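Local coordinates for YchF GTP-binding protein (Schizosaccharomyces pombe, PDB 1NI3) that hydrolyses ATP, and GTP less efficiently, with magnesium as cofactor, and negatively regulates the G2/M transition of the cell cycle, at residues N19-G24 with T322-T327; A61-P66 with L87-I92; S111-V116 with Y220-K225; G347-Y352 with S381-H386; V65-F70 with L307-T312. One frame throughout, in Å; residues are numbered along the deposited sequence.

Contact 1. Residues N19-G24 with T322-T327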
# COMPACT_ATOMS: atom_id res chain seq x y z
N ASN A 19 6.40 -8.79 -5.63
CA ASN A 19 4.99 -8.89 -5.32
C ASN A 19 4.73 -8.70 -3.84
O ASN A 19 3.76 -8.03 -3.48
CB ASN A 19 4.43 -10.25 -5.74
CG ASN A 19 4.73 -10.58 -7.20
OD1 ASN A 19 4.31 -9.87 -8.12
ND2 ASN A 19 5.46 -11.66 -7.41
N ASN A 20 5.57 -9.27 -2.99
CA ASN A 20 5.36 -9.11 -1.55
C ASN A 20 5.76 -7.72 -1.06
O ASN A 20 6.77 -7.58 -0.37
CB ASN A 20 6.15 -10.17 -0.80
CG ASN A 20 7.56 -10.28 -1.31
OD1 ASN A 20 7.81 -10.97 -2.30
ND2 ASN A 20 8.48 -9.59 -0.66
N LEU A 21 4.98 -6.72 -1.43
CA LEU A 21 5.21 -5.33 -1.02
C LEU A 21 4.37 -5.13 0.25
O LEU A 21 3.32 -5.75 0.40
CB LEU A 21 4.71 -4.38 -2.12
CG LEU A 21 5.35 -4.61 -3.48
CD1 LEU A 21 4.76 -3.71 -4.57
CD2 LEU A 21 6.83 -4.35 -3.31
N LYS A 22 4.83 -4.29 1.18
CA LYS A 22 4.08 -4.08 2.42
C LYS A 22 3.84 -2.59 2.72
O LYS A 22 4.49 -1.72 2.13
CB LYS A 22 4.81 -4.75 3.58
CG LYS A 22 6.30 -4.38 3.67
CD LYS A 22 7.13 -5.36 4.51
CE LYS A 22 7.31 -6.71 3.81
NZ LYS A 22 6.02 -7.44 3.59
N THR A 23 2.89 -2.30 3.61
CA THR A 23 2.57 -0.92 3.98
C THR A 23 2.75 -0.82 5.49
O THR A 23 2.51 -1.79 6.22
CB THR A 23 1.11 -0.56 3.69
OG1 THR A 23 0.24 -1.27 4.59
CG2 THR A 23 0.74 -0.95 2.27
N GLY A 24 3.18 0.36 5.97
CA GLY A 24 3.38 0.56 7.39
C GLY A 24 2.57 1.76 7.84
O GLY A 24 2.35 2.67 7.05
N THR A 322 -1.63 -12.70 -5.41
CA THR A 322 -1.21 -11.34 -5.70
C THR A 322 -0.06 -11.27 -6.70
O THR A 322 0.93 -11.98 -6.57
CB THR A 322 -0.78 -10.60 -4.44
OG1 THR A 322 -1.91 -10.41 -3.58
CG2 THR A 322 -0.17 -9.25 -4.78
N ILE A 323 -0.19 -10.39 -7.69
CA ILE A 323 0.88 -10.22 -8.68
C ILE A 323 1.01 -8.74 -9.05
O ILE A 323 0.14 -7.94 -8.74
CB ILE A 323 0.64 -11.08 -9.96
CG1 ILE A 323 -0.70 -10.70 -10.59
CG2 ILE A 323 0.68 -12.56 -9.61
CD1 ILE A 323 -0.70 -10.85 -12.09
N ARG A 324 2.10 -8.37 -9.72
CA ARG A 324 2.29 -6.98 -10.10
C ARG A 324 1.55 -6.62 -11.37
O ARG A 324 1.50 -7.40 -12.32
CB ARG A 324 3.78 -6.65 -10.25
CG ARG A 324 4.46 -6.38 -8.93
CD ARG A 324 3.98 -5.07 -8.33
NE ARG A 324 4.75 -3.92 -8.82
CZ ARG A 324 5.97 -3.61 -8.39
NH1 ARG A 324 6.57 -4.36 -7.46
NH2 ARG A 324 6.60 -2.55 -8.88
N LYS A 325 0.98 -5.41 -11.36
CA LYS A 325 0.20 -4.88 -12.47
C LYS A 325 0.62 -5.31 -13.87
O LYS A 325 -0.22 -5.42 -14.76
CB LYS A 325 0.17 -3.35 -12.41
CG LYS A 325 -1.21 -2.75 -12.19
CD LYS A 325 -1.76 -2.07 -13.45
CE LYS A 325 -2.14 -3.05 -14.56
NZ LYS A 325 -2.53 -2.38 -15.85
N GLY A 326 1.90 -5.57 -14.09
CA GLY A 326 2.30 -5.96 -15.43
C GLY A 326 2.96 -7.31 -15.54
O GLY A 326 3.70 -7.57 -16.48
N THR A 327 2.68 -8.18 -14.58
CA THR A 327 3.30 -9.49 -14.57
C THR A 327 2.82 -10.38 -15.69
O THR A 327 1.66 -10.34 -16.10
CB THR A 327 3.05 -10.18 -13.24
OG1 THR A 327 3.47 -9.31 -12.18
CG2 THR A 327 3.85 -11.47 -13.16

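Contact 2. Residues A61-P66 with L87-I92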
# COMPACT_ATOMS: atom_id res chain seq x y z
N ALA A 61 0.25 -7.31 10.51
CA ALA A 61 -1.12 -7.72 10.31
C ALA A 61 -1.31 -8.09 8.83
O ALA A 61 -0.87 -7.36 7.94
CB ALA A 61 -2.08 -6.60 10.70
N LYS A 62 -1.90 -9.26 8.59
CA LYS A 62 -2.19 -9.75 7.24
C LYS A 62 -3.68 -9.47 7.01
O LYS A 62 -4.52 -10.29 7.37
CB LYS A 62 -1.98 -11.27 7.13
CG LYS A 62 -0.57 -11.80 7.40
CD LYS A 62 0.40 -11.35 6.33
CE LYS A 62 1.84 -11.71 6.66
NZ LYS A 62 2.78 -10.95 5.77
N VAL A 63 -4.02 -8.32 6.44
CA VAL A 63 -5.43 -8.00 6.23
C VAL A 63 -5.93 -8.56 4.90
O VAL A 63 -5.29 -8.40 3.86
CB VAL A 63 -5.66 -6.48 6.25
CG1 VAL A 63 -7.15 -6.16 6.38
CG2 VAL A 63 -4.88 -5.88 7.38
N ALA A 64 -7.09 -9.21 4.93
CA ALA A 64 -7.65 -9.78 3.72
C ALA A 64 -8.13 -8.69 2.78
O ALA A 64 -8.86 -7.80 3.19
CB ALA A 64 -8.79 -10.72 4.06
N VAL A 65 -7.70 -8.77 1.52
CA VAL A 65 -8.09 -7.78 0.52
C VAL A 65 -9.50 -8.10 0.05
O VAL A 65 -9.78 -9.20 -0.44
CB VAL A 65 -7.20 -7.81 -0.71
CG1 VAL A 65 -7.48 -6.60 -1.57
CG2 VAL A 65 -5.74 -7.89 -0.31
N PRO A 66 -10.42 -7.14 0.20
CA PRO A 66 -11.80 -7.38 -0.24
C PRO A 66 -11.91 -7.35 -1.77
O PRO A 66 -11.31 -6.51 -2.45
CB PRO A 66 -12.59 -6.27 0.45
CG PRO A 66 -11.59 -5.17 0.59
CD PRO A 66 -10.32 -5.88 0.97
N LEU A 87 -3.10 -7.90 2.19
CA LEU A 87 -2.30 -6.67 2.23
C LEU A 87 -1.59 -6.67 3.58
O LEU A 87 -2.23 -6.77 4.63
CB LEU A 87 -3.16 -5.39 2.16
CG LEU A 87 -2.34 -4.11 2.44
CD1 LEU A 87 -1.34 -3.89 1.32
CD2 LEU A 87 -3.24 -2.90 2.58
N THR A 88 -0.27 -6.59 3.54
CA THR A 88 0.52 -6.57 4.76
C THR A 88 0.52 -5.14 5.34
O THR A 88 0.72 -4.15 4.63
CB THR A 88 1.96 -7.04 4.47
OG1 THR A 88 1.90 -8.36 3.93
CG2 THR A 88 2.80 -7.05 5.74
N VAL A 89 0.26 -5.03 6.64
CA VAL A 89 0.23 -3.73 7.29
C VAL A 89 1.08 -3.77 8.55
O VAL A 89 0.81 -4.54 9.47
CB VAL A 89 -1.22 -3.33 7.63
CG1 VAL A 89 -1.27 -1.91 8.19
CG2 VAL A 89 -2.09 -3.44 6.39
N PHE A 90 2.12 -2.93 8.59
CA PHE A 90 3.01 -2.88 9.74
C PHE A 90 2.78 -1.76 10.73
O PHE A 90 2.53 -0.60 10.35
CB PHE A 90 4.47 -2.85 9.30
CG PHE A 90 5.06 -4.21 9.11
CD1 PHE A 90 5.42 -4.66 7.85
CD2 PHE A 90 5.23 -5.08 10.20
CE1 PHE A 90 5.93 -5.94 7.67
CE2 PHE A 90 5.74 -6.36 10.02
CZ PHE A 90 6.09 -6.80 8.76
N ASP A 91 2.86 -2.13 12.00
CA ASP A 91 2.69 -1.20 13.11
C ASP A 91 4.06 -0.62 13.47
O ASP A 91 4.68 -1.01 14.46
CB ASP A 91 2.09 -1.94 14.30
CG ASP A 91 2.02 -1.07 15.53
OD1 ASP A 91 1.74 0.14 15.38
OD2 ASP A 91 2.23 -1.60 16.65
N ILE A 92 4.52 0.31 12.64
CA ILE A 92 5.80 0.97 12.82
C ILE A 92 6.03 1.35 14.29
O ILE A 92 7.06 1.01 14.87
CB ILE A 92 5.87 2.24 11.95
CG1 ILE A 92 5.50 1.88 10.51
CG2 ILE A 92 7.28 2.83 12.03
CD1 ILE A 92 6.39 0.82 9.90

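Contact 3. Residues S111-V116 with Y220-K225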
# COMPACT_ATOMS: atom_id res chain seq x y z
N SER A 111 13.80 4.35 10.56
CA SER A 111 14.58 3.18 10.15
C SER A 111 13.71 1.96 9.81
O SER A 111 14.11 1.12 9.02
CB SER A 111 15.64 2.80 11.21
OG SER A 111 15.06 2.07 12.28
N HIS A 112 12.52 1.90 10.39
CA HIS A 112 11.57 0.81 10.15
C HIS A 112 10.65 1.09 8.98
O HIS A 112 10.20 0.19 8.28
CB HIS A 112 10.71 0.57 11.38
CG HIS A 112 11.39 -0.22 12.44
ND1 HIS A 112 11.74 -1.53 12.25
CD2 HIS A 112 11.82 0.13 13.67
CE1 HIS A 112 12.38 -1.97 13.34
NE2 HIS A 112 12.44 -0.98 14.20
N VAL A 113 10.36 2.37 8.80
CA VAL A 113 9.52 2.80 7.70
C VAL A 113 10.20 2.42 6.39
O VAL A 113 9.54 2.00 5.43
CB VAL A 113 9.30 4.31 7.75
CG1 VAL A 113 8.75 4.81 6.43
CG2 VAL A 113 8.35 4.66 8.88
N ARG A 114 11.52 2.56 6.36
CA ARG A 114 12.30 2.24 5.18
C ARG A 114 12.05 0.83 4.68
O ARG A 114 12.15 0.56 3.49
CB ARG A 114 13.80 2.40 5.47
CG ARG A 114 14.25 3.82 5.75
CD ARG A 114 15.69 3.89 6.25
NE ARG A 114 16.11 5.27 6.52
CZ ARG A 114 16.51 6.12 5.58
NH1 ARG A 114 16.55 5.74 4.30
NH2 ARG A 114 16.86 7.36 5.91
N ALA A 115 11.71 -0.06 5.59
CA ALA A 115 11.50 -1.45 5.20
C ALA A 115 10.11 -1.66 4.62
O ALA A 115 9.72 -2.79 4.31
CB ALA A 115 11.70 -2.35 6.40
N VAL A 116 9.38 -0.57 4.44
CA VAL A 116 8.02 -0.64 3.94
C VAL A 116 7.93 -0.02 2.52
O VAL A 116 8.90 0.55 2.03
CB VAL A 116 7.09 0.06 4.98
CG1 VAL A 116 6.42 1.29 4.41
CG2 VAL A 116 6.11 -0.94 5.53
N TYR A 220 16.11 3.99 -2.51
CA TYR A 220 15.11 3.65 -1.52
C TYR A 220 14.70 4.84 -0.65
O TYR A 220 14.60 4.73 0.58
CB TYR A 220 15.63 2.49 -0.65
CG TYR A 220 16.09 1.33 -1.49
CD1 TYR A 220 17.31 1.38 -2.14
CD2 TYR A 220 15.27 0.22 -1.70
CE1 TYR A 220 17.69 0.36 -3.00
CE2 TYR A 220 15.65 -0.80 -2.56
CZ TYR A 220 16.87 -0.73 -3.21
OH TYR A 220 17.26 -1.73 -4.07
N LEU A 221 14.46 5.97 -1.30
CA LEU A 221 14.09 7.19 -0.57
C LEU A 221 12.76 7.07 0.17
O LEU A 221 11.83 6.41 -0.30
CB LEU A 221 14.01 8.37 -1.55
CG LEU A 221 15.30 8.65 -2.33
CD1 LEU A 221 15.10 9.83 -3.26
CD2 LEU A 221 16.43 8.92 -1.35
N LEU A 222 12.69 7.70 1.33
CA LEU A 222 11.49 7.68 2.13
C LEU A 222 10.37 8.35 1.35
O LEU A 222 9.24 7.85 1.25
CB LEU A 222 11.72 8.45 3.43
CG LEU A 222 12.29 7.65 4.59
CD1 LEU A 222 12.99 8.56 5.57
CD2 LEU A 222 11.16 6.88 5.27
N THR A 223 10.73 9.48 0.77
CA THR A 223 9.84 10.34 -0.00
C THR A 223 9.45 9.77 -1.39
O THR A 223 8.83 10.47 -2.20
CB THR A 223 10.50 11.74 -0.13
OG1 THR A 223 9.50 12.76 -0.18
CG2 THR A 223 11.40 11.82 -1.35
N ALA A 224 9.81 8.51 -1.64
CA ALA A 224 9.48 7.83 -2.88
C ALA A 224 8.21 7.01 -2.70
O ALA A 224 7.43 6.86 -3.62
CB ALA A 224 10.63 6.92 -3.29
N LYS A 225 8.01 6.49 -1.49
CA LYS A 225 6.85 5.66 -1.19
C LYS A 225 5.52 6.40 -1.27
O LYS A 225 5.39 7.52 -0.77
CB LYS A 225 6.98 5.05 0.20
CG LYS A 225 8.37 4.54 0.52
CD LYS A 225 8.45 4.00 1.93
CE LYS A 225 9.88 3.64 2.29
NZ LYS A 225 10.43 2.59 1.39

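Contact 4. Residues G347-Y352 with S381-H386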
# COMPACT_ATOMS: atom_id res chain seq x y z
N GLY A 347 -0.32 -21.74 -20.60
CA GLY A 347 -1.17 -21.77 -19.43
C GLY A 347 -2.59 -21.57 -19.89
O GLY A 347 -2.83 -21.04 -20.98
N GLU A 348 -3.55 -21.99 -19.06
CA GLU A 348 -4.96 -21.86 -19.38
C GLU A 348 -5.62 -20.75 -18.58
O GLU A 348 -5.79 -20.86 -17.36
CB GLU A 348 -5.67 -23.20 -19.15
CG GLU A 348 -5.59 -24.15 -20.34
CD GLU A 348 -5.37 -25.59 -19.94
OE1 GLU A 348 -6.18 -26.14 -19.17
OE2 GLU A 348 -4.37 -26.18 -20.42
N ILE A 349 -5.99 -19.68 -19.28
CA ILE A 349 -6.62 -18.51 -18.69
C ILE A 349 -8.11 -18.45 -18.99
O ILE A 349 -8.57 -18.93 -20.02
CB ILE A 349 -5.96 -17.19 -19.19
CG1 ILE A 349 -4.86 -16.76 -18.24
CG2 ILE A 349 -7.00 -16.08 -19.33
CD1 ILE A 349 -3.71 -17.75 -18.13
N MSE A 350 -8.86 -17.84 -18.09
CA MSE A 350 -10.30 -17.73 -18.26
C MSE A 350 -10.71 -16.41 -17.60
O MSE A 350 -11.01 -16.36 -16.41
CB MSE A 350 -10.93 -18.97 -17.60
CG MSE A 350 -12.43 -19.12 -17.74
SE MSE A 350 -13.09 -20.89 -17.18
CE MSE A 350 -11.79 -21.36 -15.82
N HIS A 351 -10.70 -15.34 -18.39
CA HIS A 351 -11.04 -14.00 -17.92
C HIS A 351 -12.28 -14.01 -17.05
O HIS A 351 -13.30 -14.59 -17.42
CB HIS A 351 -11.26 -13.03 -19.09
CG HIS A 351 -10.03 -12.79 -19.90
ND1 HIS A 351 -8.81 -13.34 -19.59
CD2 HIS A 351 -9.82 -12.03 -21.02
CE1 HIS A 351 -7.90 -12.95 -20.47
NE2 HIS A 351 -8.50 -12.15 -21.35
N TYR A 352 -12.19 -13.36 -15.90
CA TYR A 352 -13.30 -13.32 -14.96
C TYR A 352 -14.63 -13.01 -15.64
O TYR A 352 -15.63 -13.68 -15.38
CB TYR A 352 -13.03 -12.27 -13.88
CG TYR A 352 -14.18 -12.12 -12.93
CD1 TYR A 352 -14.47 -13.12 -11.99
CD2 TYR A 352 -15.00 -11.01 -12.98
CE1 TYR A 352 -15.57 -13.01 -11.13
CE2 TYR A 352 -16.10 -10.88 -12.13
CZ TYR A 352 -16.38 -11.89 -11.21
OH TYR A 352 -17.48 -11.76 -10.39
N SER A 381 -6.21 -8.62 -14.38
CA SER A 381 -6.85 -8.61 -13.08
C SER A 381 -8.11 -9.43 -13.09
O SER A 381 -9.01 -9.18 -13.89
CB SER A 381 -7.17 -7.17 -12.68
OG SER A 381 -7.62 -7.12 -11.34
N GLY A 382 -8.17 -10.43 -12.22
CA GLY A 382 -9.34 -11.26 -12.13
C GLY A 382 -9.21 -12.58 -12.87
O GLY A 382 -9.97 -13.51 -12.63
N ASP A 383 -8.23 -12.66 -13.76
CA ASP A 383 -8.02 -13.88 -14.53
C ASP A 383 -8.07 -15.16 -13.67
O ASP A 383 -7.53 -15.21 -12.56
CB ASP A 383 -6.69 -13.81 -15.28
CG ASP A 383 -6.82 -13.16 -16.65
OD1 ASP A 383 -7.94 -12.70 -17.00
OD2 ASP A 383 -5.81 -13.12 -17.39
N ILE A 384 -8.75 -16.18 -14.19
CA ILE A 384 -8.84 -17.47 -13.52
C ILE A 384 -7.90 -18.33 -14.33
O ILE A 384 -8.19 -18.64 -15.49
CB ILE A 384 -10.25 -18.09 -13.58
CG1 ILE A 384 -11.23 -17.31 -12.70
CG2 ILE A 384 -10.19 -19.54 -13.10
CD1 ILE A 384 -11.50 -15.91 -13.18
N ALA A 385 -6.77 -18.70 -13.75
CA ALA A 385 -5.80 -19.49 -14.47
C ALA A 385 -5.60 -20.90 -13.94
O ALA A 385 -6.01 -21.23 -12.83
CB ALA A 385 -4.46 -18.76 -14.49
N HIS A 386 -4.97 -21.72 -14.77
CA HIS A 386 -4.68 -23.11 -14.43
C HIS A 386 -3.40 -23.59 -15.13
O HIS A 386 -3.33 -23.63 -16.35
CB HIS A 386 -5.87 -24.01 -14.82
CG HIS A 386 -5.48 -25.44 -15.04
ND1 HIS A 386 -5.08 -25.91 -16.26
CD2 HIS A 386 -5.37 -26.47 -14.17
CE1 HIS A 386 -4.73 -27.19 -16.14
NE2 HIS A 386 -4.90 -27.55 -14.88
O HOH W 1 -9.93 -11.48 -15.95

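Contact 5. Residues V65-F70 with L307-T312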
# COMPACT_ATOMS: atom_id res chain seq x y z
N VAL A 65 -7.70 -8.77 1.52
CA VAL A 65 -8.09 -7.78 0.52
C VAL A 65 -9.50 -8.10 0.05
O VAL A 65 -9.78 -9.20 -0.44
CB VAL A 65 -7.20 -7.81 -0.71
CG1 VAL A 65 -7.48 -6.60 -1.57
CG2 VAL A 65 -5.74 -7.89 -0.31
N PRO A 66 -10.42 -7.14 0.20
CA PRO A 66 -11.80 -7.38 -0.24
C PRO A 66 -11.91 -7.35 -1.77
O PRO A 66 -11.31 -6.51 -2.45
CB PRO A 66 -12.59 -6.27 0.45
CG PRO A 66 -11.59 -5.17 0.59
CD PRO A 66 -10.32 -5.88 0.97
N ASP A 67 -12.68 -8.30 -2.31
CA ASP A 67 -12.84 -8.38 -3.75
C ASP A 67 -14.04 -9.20 -4.19
O ASP A 67 -13.99 -10.42 -4.20
CB ASP A 67 -11.57 -8.93 -4.39
CG ASP A 67 -11.74 -9.18 -5.87
OD1 ASP A 67 -12.31 -8.30 -6.56
OD2 ASP A 67 -11.29 -10.24 -6.34
N GLU A 68 -15.10 -8.49 -4.56
CA GLU A 68 -16.33 -9.12 -4.99
C GLU A 68 -16.10 -10.27 -5.96
O GLU A 68 -16.82 -11.27 -5.93
CB GLU A 68 -17.24 -8.07 -5.60
CG GLU A 68 -18.15 -7.45 -4.57
CD GLU A 68 -18.56 -6.03 -4.91
OE1 GLU A 68 -19.04 -5.79 -6.04
OE2 GLU A 68 -18.41 -5.15 -4.03
N ARG A 69 -15.08 -10.14 -6.81
CA ARG A 69 -14.79 -11.22 -7.74
C ARG A 69 -14.51 -12.47 -6.91
O ARG A 69 -15.10 -13.53 -7.14
CB ARG A 69 -13.59 -10.87 -8.60
CG ARG A 69 -13.80 -9.65 -9.47
CD ARG A 69 -12.56 -9.39 -10.29
NE ARG A 69 -12.25 -7.97 -10.39
CZ ARG A 69 -11.13 -7.51 -10.95
NH1 ARG A 69 -10.24 -8.36 -11.45
NH2 ARG A 69 -10.91 -6.20 -11.00
N PHE A 70 -13.60 -12.36 -5.95
CA PHE A 70 -13.27 -13.48 -5.09
C PHE A 70 -14.57 -14.00 -4.46
O PHE A 70 -14.81 -15.21 -4.40
CB PHE A 70 -12.31 -13.03 -3.99
CG PHE A 70 -11.94 -14.13 -3.02
CD1 PHE A 70 -11.16 -15.20 -3.44
CD2 PHE A 70 -12.41 -14.12 -1.72
CE1 PHE A 70 -10.87 -16.25 -2.56
CE2 PHE A 70 -12.12 -15.16 -0.84
CZ PHE A 70 -11.35 -16.23 -1.27
N LEU A 307 -0.63 -3.47 -7.19
CA LEU A 307 -0.88 -4.90 -7.16
C LEU A 307 -2.26 -5.24 -7.73
O LEU A 307 -3.20 -4.44 -7.67
CB LEU A 307 -0.73 -5.43 -5.72
CG LEU A 307 0.69 -5.27 -5.13
CD1 LEU A 307 0.70 -5.63 -3.66
CD2 LEU A 307 1.66 -6.14 -5.90
N ILE A 308 -2.34 -6.42 -8.34
CA ILE A 308 -3.55 -6.96 -8.93
C ILE A 308 -3.50 -8.45 -8.58
O ILE A 308 -2.57 -8.90 -7.92
CB ILE A 308 -3.54 -6.86 -10.47
CG1 ILE A 308 -2.34 -7.64 -11.03
CG2 ILE A 308 -3.47 -5.43 -10.91
CD1 ILE A 308 -2.41 -7.90 -12.52
N ASN A 309 -4.49 -9.21 -9.02
CA ASN A 309 -4.50 -10.63 -8.71
C ASN A 309 -5.23 -11.45 -9.75
O ASN A 309 -5.95 -10.93 -10.60
CB ASN A 309 -5.20 -10.84 -7.37
CG ASN A 309 -6.67 -10.50 -7.44
OD1 ASN A 309 -7.06 -9.52 -8.08
ND2 ASN A 309 -7.50 -11.30 -6.79
N TYR A 310 -5.03 -12.75 -9.66
CA TYR A 310 -5.71 -13.69 -10.53
C TYR A 310 -6.07 -14.82 -9.57
O TYR A 310 -5.53 -14.88 -8.47
CB TYR A 310 -4.79 -14.18 -11.66
CG TYR A 310 -3.69 -15.12 -11.25
CD1 TYR A 310 -2.39 -14.66 -10.99
CD2 TYR A 310 -3.93 -16.49 -11.17
CE1 TYR A 310 -1.37 -15.56 -10.67
CE2 TYR A 310 -2.92 -17.38 -10.85
CZ TYR A 310 -1.64 -16.91 -10.60
OH TYR A 310 -0.64 -17.80 -10.31
N PHE A 311 -7.01 -15.69 -9.94
CA PHE A 311 -7.40 -16.76 -9.03
C PHE A 311 -7.10 -18.14 -9.57
O PHE A 311 -6.71 -18.30 -10.71
CB PHE A 311 -8.90 -16.71 -8.73
CG PHE A 311 -9.43 -15.34 -8.49
CD1 PHE A 311 -9.87 -14.56 -9.55
CD2 PHE A 311 -9.47 -14.81 -7.20
CE1 PHE A 311 -10.35 -13.28 -9.32
CE2 PHE A 311 -9.95 -13.53 -6.97
CZ PHE A 311 -10.39 -12.76 -8.04
N THR A 312 -7.28 -19.13 -8.70
CA THR A 312 -7.12 -20.52 -9.09
C THR A 312 -8.29 -21.19 -8.40
O THR A 312 -8.25 -21.48 -7.20
CB THR A 312 -5.78 -21.15 -8.64
OG1 THR A 312 -5.68 -21.13 -7.21
CG2 THR A 312 -4.61 -20.41 -9.24
O HOH W 2 -9.78 -9.19 -8.60

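Contact 1. Residues N19-G24 with T322-T327
Thr322 and the two residues after it form the end of strand 317-324, and Asn19 lies against this end just before strand 22-27 begins. At Thr322 the meeting is with backbone: Thr322 O lies 4.0 Å from Asn19 CB, while the threonine hydroxyl is turned to another partner, the phenol of Tyr302. Ile323 directs its side chain away from Asn19, as suits a branched apolar residue that packs on Met379, but Ile323 CA lies 3.5 Å from Asn19 OD1. Asn19 OD1 also stands 3.1 Å from Arg324 N and touches the aliphatic Arg324 CG at 3.6 Å. Beyond its CG, Arg324 bends twice, with chi2 at -70° and chi3 at -87°, which folds the guanidinium back so that Arg324 NH1 comes 3.5 Å from Leu21 CD1. The two side chains cross at about a right angle, the leucine methyl approaching the planar group obliquely. After Arg324 the chain leaves the strand in a type I turn, in which Thr327 OG1 donates to Arg324 O at 2.7 Å and the Thr327 amide uses the same oxygen. The guanidinium also bonds to the carbonyls of Gly18 and Arg16 and to the Gln13 side chain, so a long, many-handed arginine suits this place: its charged end fastens the N-terminal segment that leads to strand 22-27, and its contact with Leu21 is plain van der Waals packing.

Contact 2. Residues A61-P66 with L87-I92
Ala61, Lys62 and Val63 pair with Val89, Thr88 and Leu87 as neighbouring antiparallel strands in the central sheet of a P-loop G domain. Ala61-Val89 and Val63-Leu87 are hydrogen-bonded pairs whose side chains share one face, and Lys62-Thr88, a non-hydrogen-bonded pair, occupies the other. On the first face Val63 and Val89 meet at a slant, Val63 CG2 to Val89 CG2 at 3.8 Å. Beta-branched valines suit the extended backbone; Ala61 and Val63 pack on helix 33-42, which carries the predicted ATP-binding Lys33, while Val89 lies on Thr23 of strand 22-27. On the second face Lys62 and Thr88 lie side by side and point the same way; a bend at chi2 (-67°) carries the ammonium group back toward the threonine, where Lys62 NZ makes a weak 3.3 Å bond to Thr88 OG1 and a salt bridge to Glu60. Farther on, Val65 CG2 reaches Leu87 CB at 4.4 Å. Strand 81-90 then runs into Asp91, consistent with the DxxG motif of G proteins. The straightest link of the ladder is Leu87 N to Val63 O, 2.8 Å long and 166° at the hydrogen.

Contact 3. Residues S111-V116 with Y220-K225
Lys225 reaches across to the turn that follows helix 107-113. Its CB points toward that turn, and the chain runs extended through CG to Lys225 CD, which passes 4.2 Å from Val116 CG1. Lys225 CE comes 3.3 Å from Val116 O and also nears Val113 O, and a bend at chi4 (-61°) then turns Lys225 NZ to its main acceptor, Val116 O, at 2.6 Å, with a weak second bond to Arg114 O. Lysine suits the place because its stem packs against valine while its tip meets carbonyl oxygens. With alanine in place of Lys225, Val116 O would probably lose its ammonium partner and a gap would open beside the Val116 side chain, although Arg16 also donates to both carbonyls, weakly at Val116. Nearby, Leu222 divides its methyls: CD2 packs on Val113 CG1, and Leu222 CD1 sits 4.1 Å above one face of the Arg114 guanidinium, toward its rim. Around this contact, helix 140-168 presents Lys154 to Arg114 and Leu222, and strand 22-27 receives Val113 on Val26 and Val116 on Lys22.

Contact 4. Residues G347-Y352 with S381-H386
With chi1 of 156° swinging its ring opposite the backbone N, His386 lies alongside Glu348, whose own bend at chi2 brings Glu348 OE1 within a weak 3.1 Å bond of His386 ND1, the carboxylate and ring planes being 41° apart. Tyr370 holds the same OE1. The strands beneath are antiparallel, joined by bonds such as His386 N to Glu348 O (2.8 Å), and strand 346-350 is the middle one of a three-stranded sheet in the TGS region. Met350, present as selenomethionine, extends Met350 CE to Ile384 CG2 at 3.6 Å, flexible beside branched, while on the other face Ile349 CD1 meets the small Ala385 CB at 3.9 Å. Where the strand ends, the His351 ring and the Asp383 carboxylate lie side by side with planes only 12° apart, His351 ND1 2.8 Å from Asp383 OD1. A water donates to Asp383 OD1 and Ser381 O and accepts from Tyr352 N, and Tyr377 binds OD2. Gripped by the water and by Tyr377, the buried Asp383 carboxylate is probably held charged and fixed in rotation.

Contact 5. Residues V65-F70 with L307-T312
Phe311 makes the close part of this contact, pushing the far end of its ring from the strand toward the first turn of helix 68-77. Phe311 CE2 lies 3.8 Å from Phe70 CB and comes up to the edge of the Phe70 ring, while Phe311 CZ meets Arg69 CB, also at 3.8 Å. Pointing against the Phe311 side chain, the Asp67 carboxylate meets the rim of its ring: Asp67 OD2 lies 3.2 Å from Phe311 CZ, in the ring plane, with carboxylate and ring only 6° from coplanar. An aromatic edge carries slightly positive hydrogens, so an acidic oxygen suits it there. Asp67 is the N-cap of the helix: with CG anti to the backbone N (chi1 174°), its short side chain turns OD1 to the amide of Arg69 and OD2 to that of Phe70, both weak bonds. Helix 68-77 belongs to the G domain and strand 307-312 to the TGS region, so the capped helix end is one place where the two parts meet. A serine in place of Phe311 would probably open a gap against Phe70 and Arg69 and leave the Asp67 carboxylate without its aromatic neighbour. Packing is looser toward Asn309, where Asn309 ND2 is 4.0 Å from Asp67 OD2 and bonds to Ser320 instead. Here a water takes over, donating to Asp67 OD2 at 2.9 Å and to Asn309 OD1 at 2.8 Å. The partly exposed Arg69 stretches past this water, its guanidinium bonded through NH1 to the Ser381 hydroxyl.

From the N terminus, contact 1 opens at 19-24 and closes only at 322-327, so the loop it makes encloses contacts 2, 3 and 5. Contacts 2 and 5 set out from one region and share Val65 and Pro66: the short closure at 87-92, spanning helix 68-77, comes first, the long one at 307-312 follows, and contact 3 closes its own loop within the latter. Contact 4 follows in series, after contact 1 has closed. Contacts 1, 2 and 5 all reach the large mixed sheet, where Thr23 O lies 2.7 Å from Phe90 N, a probable hydrogen bond. Contact 3 lies within the G domain, against strand 22-27, while contacts 1 and 5 join that domain to the TGS region, within which contact 4 lies beside contact 5.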